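Local coordinates for protein putative peptidyl-prolyl cis-trans isomerase Cbf2 (Campylobacter jejuni, PDB 3RFW) that is a SurA-like chaperone and virulence factor that probably catalyses cis-trans isomerisation of peptidyl-prolyl bonds, at residues Asp128-Leu133 against Tyr200-Lys205. Sequence-based numbering, arbitrary orientation.
Sequences DIINEL and YHVILK
V202 projects from the sheet toward helix 123-133, where its CG2 meets I129 and I130 and its CG1 meets I130, in the helix-on-sheet packing of the parvulin (PpiC-type) domain. The strand carrying it, 199-213, is an inner one of the four-stranded antiparallel sheet, with V202 backbone-bonded to I118 of strand 108-120. V202 faces the pair of isoleucines from the strand side, and each crosses it at a slant, but they reach it differently. I129 sets off toward the strand, and its branch methyl CG2, anti to the backbone N, meets V202 CG2 at 4.1 Å. I130 leaves its backbone aimed past the strand rather than at it, and its longer arm swings in: with chi1 at -79°, CG1 lies anti to the carbonyl carbon and comes up against the valine. Its CD1 makes a longer contact, 4.2 Å from V202 CG2. All three side chains are buried, and the contact is purely apolar. Around it, I129 also rests on I118 and V120 and on L148 of helix 138-152, whereas I130 reaches P193 on strand 188-196; the helix thus spans three strands of the sheet. The tightest touch belongs to the I130 methylene, whose CG1 sits against both valine methyls, 3.8 Å from V202 CG2 and 4.0 Å from V202 CG1.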
ATOM      1  N   ASP A 128      14.306   4.878  46.149  1.00 58.95           N
ATOM      2  CA  ASP A 128      13.807   6.183  46.591  1.00 60.79           C
ATOM      3  C   ASP A 128      12.543   6.590  45.855  1.00 60.07           C
ATOM      4  O   ASP A 128      11.656   7.212  46.436  1.00 60.49           O
ATOM      5  CB  ASP A 128      14.868   7.282  46.406  1.00 62.38           C
ATOM      6  CG  ASP A 128      15.961   7.242  47.473  1.00 68.22           C
ATOM      7  OD1 ASP A 128      16.166   6.172  48.093  1.00 74.59           O
ATOM      8  OD2 ASP A 128      16.637   8.278  47.671  1.00 73.98           O
ATOM      9  N   ILE A 129      12.495   6.346  44.550  1.00 59.38           N
ATOM     10  CA  ILE A 129      11.226   6.520  43.848  1.00 58.37           C
ATOM     11  C   ILE A 129      10.178   5.613  44.475  1.00 58.20           C
ATOM     12  O   ILE A 129       9.076   6.062  44.795  1.00 57.21           O
ATOM     13  CB  ILE A 129      11.326   6.249  42.330  1.00 59.10           C
ATOM     14  CG1 ILE A 129      12.043   7.414  41.639  1.00 59.44           C
ATOM     15  CG2 ILE A 129       9.920   6.032  41.715  1.00 52.64           C
ATOM     16  CD1 ILE A 129      12.980   6.974  40.533  1.00 61.58           C
ATOM     17  N   ILE A 130      10.542   4.353  44.695  1.00 58.46           N
ATOM     18  CA  ILE A 130       9.612   3.388  45.274  1.00 61.80           C
ATOM     19  C   ILE A 130       9.049   3.906  46.598  1.00 63.95           C
ATOM     20  O   ILE A 130       7.825   3.956  46.791  1.00 62.62           O
ATOM     21  CB  ILE A 130      10.268   2.010  45.455  1.00 61.52           C
ATOM     22  CG1 ILE A 130      10.296   1.271  44.108  1.00 60.23           C
ATOM     23  CG2 ILE A 130       9.500   1.188  46.498  1.00 64.33           C
ATOM     24  CD1 ILE A 130      11.149   0.019  44.101  1.00 56.80           C
ATOM     25  N   ASN A 131       9.956   4.435  47.423  1.00 66.65           N
ATOM     26  CA  ASN A 131       9.630   5.198  48.633  1.00 68.57           C
ATOM     27  C   ASN A 131       8.632   6.339  48.487  1.00 69.74           C
ATOM     28  O   ASN A 131       7.713   6.473  49.301  1.00 69.91           O
ATOM     29  CB  ASN A 131      10.912   5.773  49.228  1.00 70.19           C
ATOM     30  CG  ASN A 131      11.508   4.878  50.262  1.00 70.27           C
ATOM     31  OD1 ASN A 131      12.581   4.303  50.057  1.00 71.42           O
ATOM     32  ND2 ASN A 131      10.798   4.718  51.381  1.00 70.95           N
ATOM     33  N   GLU A 132       8.895   7.235  47.541  1.00 70.07           N
ATOM     34  CA  GLU A 132       8.020   8.380  47.336  1.00 71.73           C
ATOM     35  C   GLU A 132       6.587   7.965  47.024  1.00 72.28           C
ATOM     36  O   GLU A 132       5.648   8.727  47.289  1.00 72.94           O
ATOM     37  CB  GLU A 132       8.550   9.275  46.216  1.00 72.14           C
ATOM     38  CG  GLU A 132       9.030  10.633  46.695  1.00 75.80           C
ATOM     39  CD  GLU A 132       9.584  11.479  45.571  1.00 76.48           C
ATOM     40  OE1 GLU A 132       8.931  12.486  45.217  1.00 79.31           O
ATOM     41  OE2 GLU A 132      10.657  11.123  45.031  1.00 75.75           O
ATOM     42  N   LEU A 133       6.431   6.780  46.427  1.00 71.75           N
ATOM     43  CA  LEU A 133       5.125   6.282  45.975  1.00 71.53           C
ATOM     44  C   LEU A 133       4.475   5.278  46.953  1.00 72.64           C
ATOM     45  O   LEU A 133       3.277   4.965  46.844  1.00 71.96           O
ATOM     46  CB  LEU A 133       5.237   5.670  44.566  1.00 69.35           C
ATOM     47  CG  LEU A 133       5.850   6.543  43.461  1.00 66.41           C
ATOM     48  CD1 LEU A 133       6.447   5.708  42.341  1.00 58.61           C
ATOM     49  CD2 LEU A 133       4.860   7.568  42.912  1.00 64.58           C
ATOM     50  N   TYR A 200      17.956   0.141  36.428  1.00 62.31           N
ATOM     51  CA  TYR A 200      16.985  -0.232  37.469  1.00 60.48           C
ATOM     52  C   TYR A 200      15.627   0.424  37.203  1.00 59.55           C
ATOM     53  O   TYR A 200      15.541   1.653  37.119  1.00 58.77           O
ATOM     54  CB  TYR A 200      17.497   0.183  38.860  1.00 61.32           C
ATOM     55  CG  TYR A 200      18.711  -0.600  39.325  1.00 65.48           C
ATOM     56  CD1 TYR A 200      20.008  -0.143  39.077  1.00 70.26           C
ATOM     57  CD2 TYR A 200      18.565  -1.836  39.935  1.00 68.33           C
ATOM     58  CE1 TYR A 200      21.123  -0.894  39.458  1.00 70.71           C
ATOM     59  CE2 TYR A 200      19.670  -2.591  40.312  1.00 72.50           C
ATOM     60  CZ  TYR A 200      20.939  -2.121  40.063  1.00 69.26           C
ATOM     61  OH  TYR A 200      22.010  -2.885  40.450  1.00 73.44           O
ATOM     62  N   HIS A 201      14.569  -0.388  37.073  1.00 57.03           N
ATOM     63  CA  HIS A 201      13.238   0.135  36.739  1.00 53.99           C
ATOM     64  C   HIS A 201      12.270   0.074  37.906  1.00 53.90           C
ATOM     65  O   HIS A 201      12.259  -0.885  38.662  1.00 53.65           O
ATOM     66  CB  HIS A 201      12.609  -0.614  35.570  1.00 52.66           C
ATOM     67  CG  HIS A 201      13.570  -0.990  34.492  1.00 53.07           C
ATOM     68  ND1 HIS A 201      13.323  -0.736  33.159  1.00 56.26           N
ATOM     69  CD2 HIS A 201      14.754  -1.643  34.539  1.00 52.84           C
ATOM     70  CE1 HIS A 201      14.299  -1.244  32.430  1.00 51.23           C
ATOM     71  NE2 HIS A 201      15.180  -1.799  33.242  1.00 52.34           N
ATOM     72  N   VAL A 202      11.380   1.055  37.969  1.00 53.26           N
ATOM     73  CA  VAL A 202      10.123   0.909  38.675  1.00 52.05           C
ATOM     74  C   VAL A 202       8.962   0.834  37.680  1.00 52.16           C
ATOM     75  O   VAL A 202       8.792   1.721  36.833  1.00 52.36           O
ATOM     76  CB  VAL A 202       9.898   2.090  39.656  1.00 52.90           C
ATOM     77  CG1 VAL A 202       8.634   1.874  40.484  1.00 49.72           C
ATOM     78  CG2 VAL A 202      11.140   2.282  40.564  1.00 50.11           C
ATOM     79  N   ILE A 203       8.122  -0.186  37.836  1.00 50.57           N
ATOM     80  CA  ILE A 203       7.023  -0.448  36.900  1.00 47.82           C
ATOM     81  C   ILE A 203       5.677  -0.215  37.585  1.00 47.85           C
ATOM     82  O   ILE A 203       5.473  -0.632  38.740  1.00 48.23           O
ATOM     83  CB  ILE A 203       7.075  -1.885  36.419  1.00 47.96           C
ATOM     84  CG1 ILE A 203       8.486  -2.227  35.927  1.00 46.41           C
ATOM     85  CG2 ILE A 203       6.014  -2.138  35.352  1.00 48.03           C
ATOM     86  CD1 ILE A 203       8.565  -3.560  35.224  1.00 41.82           C
ATOM     87  N   LEU A 204       4.800   0.531  36.918  1.00 44.26           N
ATOM     88  CA  LEU A 204       3.399   0.595  37.324  1.00 46.79           C
ATOM     89  C   LEU A 204       2.508  -0.093  36.280  1.00 46.91           C
ATOM     90  O   LEU A 204       2.496   0.308  35.119  1.00 45.74           O
ATOM     91  CB  LEU A 204       2.953   2.043  37.509  1.00 44.57           C
ATOM     92  CG  LEU A 204       1.451   2.240  37.658  1.00 46.17           C
ATOM     93  CD1 LEU A 204       0.930   1.607  38.961  1.00 41.10           C
ATOM     94  CD2 LEU A 204       1.109   3.707  37.586  1.00 47.03           C
ATOM     95  N   LYS A 205       1.782  -1.130  36.697  1.00 47.09           N
ATOM     96  CA  LYS A 205       0.903  -1.850  35.784  1.00 47.60           C
ATOM     97  C   LYS A 205      -0.496  -1.266  35.806  1.00 48.71           C
ATOM     98  O   LYS A 205      -1.141  -1.221  36.852  1.00 48.24           O
ATOM     99  CB  LYS A 205       0.847  -3.342  36.138  1.00 48.92           C
TER